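Side-chain contacts in amine oxidase (Emericella nidulans, PDB 3PGB), which is a copper- and topaquinone-dependent amine oxidase that probably converts primary amines to aldehydes, releasing ammonia and hydrogen peroxide: residues 338-341 / 346-349; 352-357 / 471-476; 367-372 / 490-495. All coordinates share one frame; numbering follows the deposited sequence.

Contact 1: residues 338-341 / 346-349; sequences YSVD and YVTW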
loop_
_atom_site.group_PDB
_atom_site.type_symbol
_atom_site.label_atom_id
_atom_site.label_comp_id
_atom_site.label_asym_id
_atom_site.label_seq_id
_atom_site.Cartn_x
_atom_site.Cartn_y
_atom_site.Cartn_z
ATOM N N TYR A 338 -8.510 -0.747 24.832
ATOM C CA TYR A 338 -9.099 0.547 24.510
ATOM C C TYR A 338 -10.322 0.790 25.393
ATOM O O TYR A 338 -10.689 -0.063 26.209
ATOM C CB TYR A 338 -9.451 0.628 23.022
ATOM C CG TYR A 338 -10.280 -0.517 22.496
ATOM C CD1 TYR A 338 -9.679 -1.684 22.040
ATOM C CD2 TYR A 338 -11.666 -0.422 22.423
ATOM C CE1 TYR A 338 -10.441 -2.732 21.534
ATOM C CE2 TYR A 338 -12.437 -1.467 21.928
ATOM C CZ TYR A 338 -11.815 -2.615 21.487
ATOM O OH TYR A 338 -12.566 -3.646 20.996
ATOM N N SER A 339 -10.929 1.962 25.245
ATOM C CA SER A 339 -12.059 2.363 26.075
ATOM C C SER A 339 -13.205 2.854 25.211
ATOM O O SER A 339 -12.987 3.480 24.185
ATOM C CB SER A 339 -11.615 3.458 27.035
ATOM O OG SER A 339 -10.397 3.093 27.668
ATOM N N VAL A 340 -14.427 2.568 25.637
ATOM C CA VAL A 340 -15.616 2.885 24.860
ATOM C C VAL A 340 -16.746 3.406 25.745
ATOM O O VAL A 340 -16.970 2.896 26.849
ATOM C CB VAL A 340 -16.130 1.641 24.116
ATOM C CG1 VAL A 340 -17.532 1.882 23.560
ATOM C CG2 VAL A 340 -15.172 1.247 23.000
ATOM N N ASP A 341 -17.430 4.441 25.256
ATOM C CA ASP A 341 -18.731 4.844 25.766
ATOM C C ASP A 341 -19.747 4.324 24.755
ATOM O O ASP A 341 -19.866 4.848 23.650
ATOM C CB ASP A 341 -18.812 6.369 25.900
ATOM C CG ASP A 341 -20.099 6.849 26.573
ATOM O OD1 ASP A 341 -21.121 6.116 26.550
ATOM O OD2 ASP A 341 -20.090 7.989 27.106
ATOM N N TYR A 346 -18.377 6.584 21.645
ATOM C CA TYR A 346 -17.133 7.321 21.777
ATOM C C TYR A 346 -16.036 6.317 22.090
ATOM O O TYR A 346 -16.263 5.378 22.842
ATOM C CB TYR A 346 -17.287 8.350 22.902
ATOM C CG TYR A 346 -16.037 9.092 23.297
ATOM C CD1 TYR A 346 -15.503 10.073 22.475
ATOM C CD2 TYR A 346 -15.402 8.833 24.513
ATOM C CE1 TYR A 346 -14.355 10.772 22.839
ATOM C CE2 TYR A 346 -14.255 9.529 24.891
ATOM C CZ TYR A 346 -13.739 10.495 24.045
ATOM O OH TYR A 346 -12.611 11.194 24.400
ATOM N N VAL A 347 -14.856 6.523 21.513
ATOM C CA VAL A 347 -13.763 5.567 21.606
ATOM C C VAL A 347 -12.479 6.283 21.992
ATOM O O VAL A 347 -12.205 7.369 21.485
ATOM C CB VAL A 347 -13.540 4.876 20.247
ATOM C CG1 VAL A 347 -12.341 3.921 20.299
ATOM C CG2 VAL A 347 -14.807 4.148 19.809
ATOM N N THR A 348 -11.696 5.679 22.885
ATOM C CA THR A 348 -10.313 6.113 23.096
ATOM C C THR A 348 -9.370 4.921 22.988
ATOM O O THR A 348 -9.656 3.845 23.504
ATOM C CB THR A 348 -10.086 6.847 24.454
ATOM O OG1 THR A 348 -9.913 5.899 25.514
ATOM C CG2 THR A 348 -11.244 7.789 24.781
ATOM N N TRP A 349 -8.252 5.128 22.296
ATOM C CA TRP A 349 -7.202 4.126 22.170
ATOM C C TRP A 349 -5.851 4.824 22.319
ATOM O O TRP A 349 -5.483 5.660 21.498
ATOM C CB TRP A 349 -7.302 3.398 20.821
ATOM C CG TRP A 349 -6.123 2.496 20.508
ATOM C CD1 TRP A 349 -5.904 1.242 20.985
ATOM C CD2 TRP A 349 -5.015 2.796 19.648
ATOM N NE1 TRP A 349 -4.728 0.738 20.479
ATOM C CE2 TRP A 349 -4.165 1.673 19.654
ATOM C CE3 TRP A 349 -4.662 3.905 18.871
ATOM C CZ2 TRP A 349 -2.982 1.628 18.920
ATOM C CZ3 TRP A 349 -3.484 3.859 18.142
ATOM C CH2 TRP A 349 -2.660 2.726 18.168
HETATM O O HOH W 1 -10.205 6.276 28.252
#

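Contact 2: residues 352-357 / 471-476; sequences FSFYIA and VYFTLR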
loop_
_atom_site.group_PDB
_atom_site.type_symbol
_atom_site.label_atom_id
_atom_site.label_comp_id
_atom_site.label_asym_id
_atom_site.label_seq_id
_atom_site.Cartn_x
_atom_site.Cartn_y
_atom_site.Cartn_z
ATOM N N PHE A 352 -5.195 8.387 21.155
ATOM C CA PHE A 352 -6.253 8.794 20.226
ATOM C C PHE A 352 -7.631 8.746 20.869
ATOM O O PHE A 352 -7.890 7.937 21.763
ATOM C CB PHE A 352 -6.287 7.864 19.008
ATOM C CG PHE A 352 -5.201 8.117 18.006
ATOM C CD1 PHE A 352 -5.356 9.088 17.027
ATOM C CD2 PHE A 352 -4.037 7.372 18.023
ATOM C CE1 PHE A 352 -4.362 9.321 16.090
ATOM C CE2 PHE A 352 -3.043 7.601 17.091
ATOM C CZ PHE A 352 -3.209 8.578 16.123
ATOM N N SER A 353 -8.523 9.608 20.391
ATOM C CA SER A 353 -9.940 9.535 20.749
ATOM C C SER A 353 -10.773 10.079 19.607
ATOM O O SER A 353 -10.286 10.897 18.819
ATOM C CB SER A 353 -10.235 10.321 22.031
ATOM O OG SER A 353 -10.069 11.715 21.835
ATOM N N PHE A 354 -12.023 9.628 19.515
ATOM C CA PHE A 354 -12.937 10.127 18.494
ATOM C C PHE A 354 -14.372 9.708 18.777
ATOM O O PHE A 354 -14.611 8.789 19.564
ATOM C CB PHE A 354 -12.518 9.628 17.106
ATOM C CG PHE A 354 -12.477 8.130 16.979
ATOM C CD1 PHE A 354 -11.306 7.438 17.203
ATOM C CD2 PHE A 354 -13.617 7.418 16.632
ATOM C CE1 PHE A 354 -11.263 6.060 17.085
ATOM C CE2 PHE A 354 -13.585 6.033 16.514
ATOM C CZ PHE A 354 -12.404 5.354 16.735
ATOM N N TYR A 355 -15.315 10.388 18.126
ATOM C CA TYR A 355 -16.731 10.021 18.181
ATOM C C TYR A 355 -17.137 9.331 16.888
ATOM O O TYR A 355 -16.662 9.683 15.813
ATOM C CB TYR A 355 -17.612 11.256 18.372
ATOM C CG TYR A 355 -17.504 11.924 19.728
ATOM C CD1 TYR A 355 -16.420 12.728 20.040
ATOM C CD2 TYR A 355 -18.496 11.769 20.681
ATOM C CE1 TYR A 355 -16.317 13.360 21.271
ATOM C CE2 TYR A 355 -18.408 12.392 21.922
ATOM C CZ TYR A 355 -17.317 13.189 22.214
ATOM O OH TYR A 355 -17.224 13.806 23.449
ATOM N N ILE A 356 -18.030 8.360 17.006
ATOM C CA ILE A 356 -18.591 7.647 15.866
ATOM C C ILE A 356 -19.935 8.273 15.497
ATOM O O ILE A 356 -20.755 8.572 16.364
ATOM C CB ILE A 356 -18.786 6.150 16.210
ATOM C CG1 ILE A 356 -17.424 5.476 16.411
ATOM C CG2 ILE A 356 -19.582 5.418 15.135
ATOM C CD1 ILE A 356 -17.532 4.066 16.977
ATOM N N ALA A 357 -20.139 8.490 14.202
ATOM C CA ALA A 357 -21.424 8.939 13.671
ATOM C C ALA A 357 -21.830 8.020 12.534
ATOM O O ALA A 357 -20.988 7.332 11.960
ATOM C CB ALA A 357 -21.329 10.367 13.194
ATOM N N VAL A 471 1.650 -2.237 16.864
ATOM C CA VAL A 471 0.289 -2.526 17.290
ATOM C C VAL A 471 -0.589 -1.323 16.964
ATOM O O VAL A 471 -0.308 -0.210 17.419
ATOM C CB VAL A 471 0.221 -2.844 18.794
ATOM C CG1 VAL A 471 -1.202 -3.212 19.187
ATOM C CG2 VAL A 471 1.181 -3.973 19.137
ATOM N N TYR A 472 -1.634 -1.549 16.168
ATOM C CA TYR A 472 -2.503 -0.471 15.704
ATOM C C TYR A 472 -3.990 -0.774 15.913
ATOM O O TYR A 472 -4.376 -1.936 16.056
ATOM C CB TYR A 472 -2.219 -0.161 14.229
ATOM C CG TYR A 472 -2.539 -1.275 13.255
ATOM C CD1 TYR A 472 -3.758 -1.322 12.592
ATOM C CD2 TYR A 472 -1.606 -2.266 12.974
ATOM C CE1 TYR A 472 -4.051 -2.345 11.696
ATOM C CE2 TYR A 472 -1.887 -3.282 12.080
ATOM C CZ TYR A 472 -3.110 -3.317 11.447
ATOM O OH TYR A 472 -3.378 -4.329 10.559
ATOM N N PHE A 473 -4.805 0.283 15.913
ATOM C CA PHE A 473 -6.250 0.185 16.143
ATOM C C PHE A 473 -7.043 0.428 14.856
ATOM O O PHE A 473 -6.702 1.316 14.078
ATOM C CB PHE A 473 -6.657 1.194 17.211
ATOM C CG PHE A 473 -8.084 1.089 17.642
ATOM C CD1 PHE A 473 -8.463 0.159 18.595
ATOM C CD2 PHE A 473 -9.046 1.939 17.118
ATOM C CE1 PHE A 473 -9.785 0.062 19.006
ATOM C CE2 PHE A 473 -10.369 1.851 17.520
ATOM C CZ PHE A 473 -10.741 0.911 18.469
ATOM N N THR A 474 -8.099 -0.359 14.651
ATOM C CA THR A 474 -8.931 -0.289 13.439
ATOM C C THR A 474 -10.412 -0.165 13.769
ATOM O O THR A 474 -10.919 -0.866 14.640
ATOM C CB THR A 474 -8.765 -1.559 12.549
ATOM O OG1 THR A 474 -7.426 -1.635 12.033
ATOM C CG2 THR A 474 -9.755 -1.547 11.390
ATOM N N LEU A 475 -11.094 0.740 13.076
ATOM C CA LEU A 475 -12.553 0.830 13.112
ATOM C C LEU A 475 -13.018 0.481 11.721
ATOM O O LEU A 475 -12.551 1.086 10.755
ATOM C CB LEU A 475 -13.017 2.245 13.474
ATOM C CG LEU A 475 -14.508 2.587 13.277
ATOM C CD1 LEU A 475 -15.433 1.521 13.867
ATOM C CD2 LEU A 475 -14.836 3.948 13.876
ATOM N N ARG A 476 -13.923 -0.485 11.604
ATOM C CA ARG A 476 -14.311 -0.967 10.285
ATOM C C ARG A 476 -15.814 -1.122 10.074
ATOM O O ARG A 476 -16.559 -1.472 10.983
ATOM C CB ARG A 476 -13.609 -2.289 10.003
ATOM C CG ARG A 476 -14.046 -2.989 8.739
ATOM C CD ARG A 476 -13.162 -4.174 8.466
ATOM N NE ARG A 476 -11.760 -3.794 8.298
ATOM C CZ ARG A 476 -10.741 -4.649 8.312
ATOM N NH1 ARG A 476 -10.946 -5.953 8.492
ATOM N NH2 ARG A 476 -9.498 -4.198 8.146
#

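Contact 3: residues 367-372 / 490-495; sequences FDIKYK and YNFHMD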
loop_
_atom_site.group_PDB
_atom_site.type_symbol
_atom_site.label_atom_id
_atom_site.label_comp_id
_atom_site.label_asym_id
_atom_site.label_seq_id
_atom_site.Cartn_x
_atom_site.Cartn_y
_atom_site.Cartn_z
ATOM N N PHE A 367 -15.880 12.027 14.101
ATOM C CA PHE A 367 -15.861 13.427 14.515
ATOM C C PHE A 367 -14.923 13.650 15.697
ATOM O O PHE A 367 -14.698 12.761 16.507
ATOM C CB PHE A 367 -17.265 13.888 14.902
ATOM C CG PHE A 367 -18.175 14.109 13.732
ATOM C CD1 PHE A 367 -18.969 13.080 13.245
ATOM C CD2 PHE A 367 -18.240 15.349 13.115
ATOM C CE1 PHE A 367 -19.811 13.290 12.159
ATOM C CE2 PHE A 367 -19.078 15.564 12.030
ATOM C CZ PHE A 367 -19.864 14.541 11.552
ATOM N N ASP A 368 -14.394 14.862 15.789
ATOM C CA ASP A 368 -13.546 15.277 16.897
ATOM C C ASP A 368 -12.430 14.266 17.161
ATOM O O ASP A 368 -12.222 13.847 18.298
ATOM C CB ASP A 368 -14.403 15.506 18.151
ATOM C CG ASP A 368 -13.678 16.305 19.243
ATOM O OD1 ASP A 368 -14.119 16.219 20.410
ATOM O OD2 ASP A 368 -12.691 17.016 18.951
ATOM N N ILE A 369 -11.722 13.875 16.103
ATOM C CA ILE A 369 -10.570 12.993 16.233
ATOM C C ILE A 369 -9.448 13.785 16.902
ATOM O O ILE A 369 -8.971 14.761 16.333
ATOM C CB ILE A 369 -10.086 12.446 14.847
ATOM C CG1 ILE A 369 -11.180 11.596 14.189
ATOM C CG2 ILE A 369 -8.818 11.626 15.002
ATOM C CD1 ILE A 369 -10.804 11.026 12.845
ATOM N N LYS A 370 -9.046 13.378 18.105
ATOM C CA LYS A 370 -7.976 14.069 18.843
ATOM C C LYS A 370 -6.741 13.181 18.993
ATOM O O LYS A 370 -6.848 11.962 18.981
ATOM C CB LYS A 370 -8.458 14.521 20.233
ATOM C CG LYS A 370 -9.728 15.394 20.218
ATOM C CD LYS A 370 -10.219 15.783 21.616
ATOM C CE LYS A 370 -9.284 16.785 22.281
ATOM N NZ LYS A 370 -9.707 17.181 23.662
ATOM N N TYR A 371 -5.573 13.812 19.123
ATOM C CA TYR A 371 -4.313 13.112 19.369
ATOM C C TYR A 371 -3.544 13.834 20.475
ATOM O O TYR A 371 -3.331 15.044 20.391
ATOM C CB TYR A 371 -3.467 13.068 18.098
ATOM C CG TYR A 371 -2.210 12.230 18.233
ATOM C CD1 TYR A 371 -0.949 12.821 18.282
ATOM C CD2 TYR A 371 -2.286 10.850 18.336
ATOM C CE1 TYR A 371 0.202 12.050 18.414
ATOM C CE2 TYR A 371 -1.142 10.075 18.464
ATOM C CZ TYR A 371 0.094 10.681 18.501
ATOM O OH TYR A 371 1.214 9.905 18.632
ATOM N N LYS A 372 -3.128 13.086 21.498
ATOM C CA LYS A 372 -2.485 13.652 22.692
ATOM C C LYS A 372 -3.271 14.845 23.243
ATOM O O LYS A 372 -2.709 15.908 23.544
ATOM C CB LYS A 372 -1.027 14.027 22.407
ATOM C CG LYS A 372 -0.163 12.842 21.998
ATOM C CD LYS A 372 1.294 13.241 21.776
ATOM C CE LYS A 372 2.210 12.016 21.797
ATOM N NZ LYS A 372 2.439 11.471 23.183
ATOM N N TYR A 490 -10.672 2.440 9.221
ATOM C CA TYR A 490 -9.948 3.583 9.766
ATOM C C TYR A 490 -8.882 3.082 10.721
ATOM O O TYR A 490 -9.196 2.475 11.735
ATOM C CB TYR A 490 -10.894 4.541 10.483
ATOM C CG TYR A 490 -11.772 5.294 9.522
ATOM C CD1 TYR A 490 -13.068 4.863 9.243
ATOM C CD2 TYR A 490 -11.294 6.418 8.860
ATOM C CE1 TYR A 490 -13.868 5.544 8.343
ATOM C CE2 TYR A 490 -12.087 7.105 7.963
ATOM C CZ TYR A 490 -13.369 6.663 7.707
ATOM O OH TYR A 490 -14.146 7.356 6.817
ATOM N N ASN A 491 -7.623 3.342 10.384
ATOM C CA ASN A 491 -6.485 2.839 11.147
ATOM C C ASN A 491 -5.877 3.933 12.009
ATOM O O ASN A 491 -5.815 5.083 11.591
ATOM C CB ASN A 491 -5.395 2.332 10.198
ATOM C CG ASN A 491 -5.813 1.107 9.431
ATOM O OD1 ASN A 491 -6.401 0.182 9.996
ATOM N ND2 ASN A 491 -5.507 1.080 8.141
ATOM N N PHE A 492 -5.394 3.561 13.190
ATOM C CA PHE A 492 -4.642 4.471 14.045
ATOM C C PHE A 492 -3.392 3.764 14.543
ATOM O O PHE A 492 -3.479 2.651 15.038
ATOM C CB PHE A 492 -5.499 4.915 15.224
ATOM C CG PHE A 492 -6.808 5.515 14.819
ATOM C CD1 PHE A 492 -7.907 4.710 14.582
ATOM C CD2 PHE A 492 -6.936 6.881 14.658
ATOM C CE1 PHE A 492 -9.112 5.256 14.192
ATOM C CE2 PHE A 492 -8.143 7.438 14.276
ATOM C CZ PHE A 492 -9.231 6.622 14.043
ATOM N N HIS A 493 -2.241 4.422 14.428
ATOM C CA HIS A 493 -0.957 3.809 14.755
ATOM C C HIS A 493 -0.198 4.552 15.843
ATOM O O HIS A 493 -0.462 5.726 16.111
ATOM C CB HIS A 493 -0.109 3.733 13.503
ATOM C CG HIS A 493 -0.715 2.900 12.419
ATOM N ND1 HIS A 493 -1.696 3.377 11.576
ATOM C CD2 HIS A 493 -0.483 1.620 12.044
ATOM C CE1 HIS A 493 -2.040 2.425 10.727
ATOM N NE2 HIS A 493 -1.321 1.348 10.992
ATOM N N MET A 494 0.759 3.860 16.457
ATOM C CA MET A 494 1.520 4.406 17.582
ATOM C C MET A 494 2.517 5.497 17.190
ATOM O O MET A 494 3.064 6.158 18.064
ATOM C CB MET A 494 2.249 3.289 18.333
ATOM C CG MET A 494 1.321 2.362 19.109
ATOM S SD MET A 494 0.365 3.237 20.361
ATOM C CE MET A 494 1.643 3.596 21.571
ATOM N N ASP A 495 2.743 5.690 15.890
ATOM C CA ASP A 495 3.527 6.835 15.392
ATOM C C ASP A 495 2.653 8.069 15.110
ATOM O O ASP A 495 3.154 9.102 14.674
ATOM C CB ASP A 495 4.310 6.442 14.128
ATOM C CG ASP A 495 3.401 6.066 12.952
ATOM O OD1 ASP A 495 3.911 5.989 11.816
ATOM O OD2 ASP A 495 2.187 5.853 13.153
#

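Contact 1: residues 338-341 / 346-349
Thr348 holds OG1 between its own backbone N and carbonyl carbon (chi1 82°), while Ser339 lays OG beside its backbone N (chi1 -48°), and the two hydroxyls come to lie alongside one another with Thr348 OG1 3.3 Å from Ser339 CB. They belong to an antiparallel beta hairpin, strands 339-341 and 346-349, whose N-to-C directions differ by 169°. Ser339 with Thr348 and Asp341 with Tyr346 are its hydrogen-bonded pairs, each closed by two N-H...O bonds; Ser339 N to Thr348 O measures 2.9 Å. Between them, the non-hydrogen-bonded pair Val340 and Val347 sends its side chains to the other face, CG2 to CG2 at 4.3 Å. The hydroxyls do not bond directly, OG of Ser339 and OG1 of Thr348 being 3.6 Å apart. A water links them instead, 2.8 Å from Thr348 OG1 and more weakly held by Ser339 OG at 3.2 Å. The Asp341 carboxylate turns to the backbone N of Ala62 and of Arg344. Tyr338 OH bonds to Ser426 and Trp349 NE1 to Glu449, while across the hairpin Tyr338 CB lies at the edge of the Trp349 indole, near its plane, 4.1 Å from CD1.

Contact 2: residues 352-357 / 471-476
Ile356 and Leu475 have the closest alpha carbons here, CA to CA 9.5 Å, on strand segments that run parallel within 3° but keep their axes 10.8 Å apart, too far for backbone pairing; no hydrogen bond crosses, and side chains alone make the contact. One methyl of Leu475 does most of the touching. With CG anti to the backbone N (chi1 168°), Leu475 extends across the gap and puts CD2 3.6 Å from Phe354 CE2. The same methyl meets Ile356 tip to tip, with Leu475 CD2 3.9 Å from Ile356 CG1 and 4.1 Å from Ile356 CD1. Such a spacing, with inward side chains filling the gap, is that of two facing layers in the beta-sandwich of the copper amine oxidase enzyme domain, and all four touching residues are buried. Phe354 carries its ring between the backbone N and carbonyl carbon (chi1 59°), so that CZ points across the gap at Phe473 of the facing strand. The two rings meet rim to rim: each contact atom lies near the plane of the other ring, with Phe354 CZ 4.1 Å from Phe473 CE2. Phe473 also stacks with Trp349, and Leu447 of strand 437-451 packs on both Phe473 and Leu475. On the opposite side of the strand, Thr474 OG1 bonds to Asn491 OD1, and Arg476 NH1 reaches the carbonyl oxygen of Asp453 of the second subunit.

Contact 3: residues 367-372 / 490-495
Two facing strands of the beta-sandwich in the enzyme domain meet where Ile369, on the 369-371 portion of strand 363-371, touches Phe492, on strand 486-492. The backbones stay well apart, with Tyr371 CA and Phe492 CA, the nearest such pair, separated by 10.2 Å. No hydrogen bond spans the gap. Ile369 keeps CG1 beside its backbone N (chi1 -63°), which leaves CG2 anti to that nitrogen, and CG2 is the branch that meets the aromatic ring. It comes in at the ring edge, near the plane, 4.3 Å from Phe492 CE2, a loose van der Waals contact rather than a CH-pi one. Tyr371 extends from the same side of its strand with CG anti to the backbone N (chi1 -174°), carrying its hydroxyl toward the loop residues 494-495. There Tyr371 OH lies 4.2 Å from Met494 O, too long for a hydrogen bond. Lys372 backs this ring, its CG 3.6 Å above the plane of the Tyr371 ring and offset toward the rim, while its NZ forms salt bridges with Asp351 and Glu732. Asp495, in the loop, bonds through OD2 to Thr497 N and through OD1 to Thr711 OG1 of the second subunit. The chain turns a corner at Asp368, which puts the parts of strand 363-371 before and after it in different sheets or faces. Strand 352-359 flanks residues 369-371 on one side, with Phe354 against Ile369 and Phe352 against both Tyr371 and Phe492; strand 374-389 flanks them on the other, bringing Leu380 against Ile369 and Val376 against Tyr371.

In the fold
The three contacts form a continuous block: centres of contacts 1 and 2 are 8 Å apart, those of 2 and 3 are 7 Å apart, and those of 1 and 3 are 12 Å apart. Strand pairing joins them, with probable hydrogen bonds from Val347 N to Phe354 O (3.0 Å) between contacts 1 and 2, and from Phe492 N to Phe473 O (2.7 Å) between contacts 2 and 3. Trp349 CH2 also packs on Phe492 O. Contacts 1 and 2 lie away from the copper and calcium sites and the topaquinone; in contact 3 the Ile369 side chain is about 12 Å from a calcium ion. The topaquinone position, 484, falls in sequence between strands 464-479 and 486-492, which contribute to contacts 2 and 3.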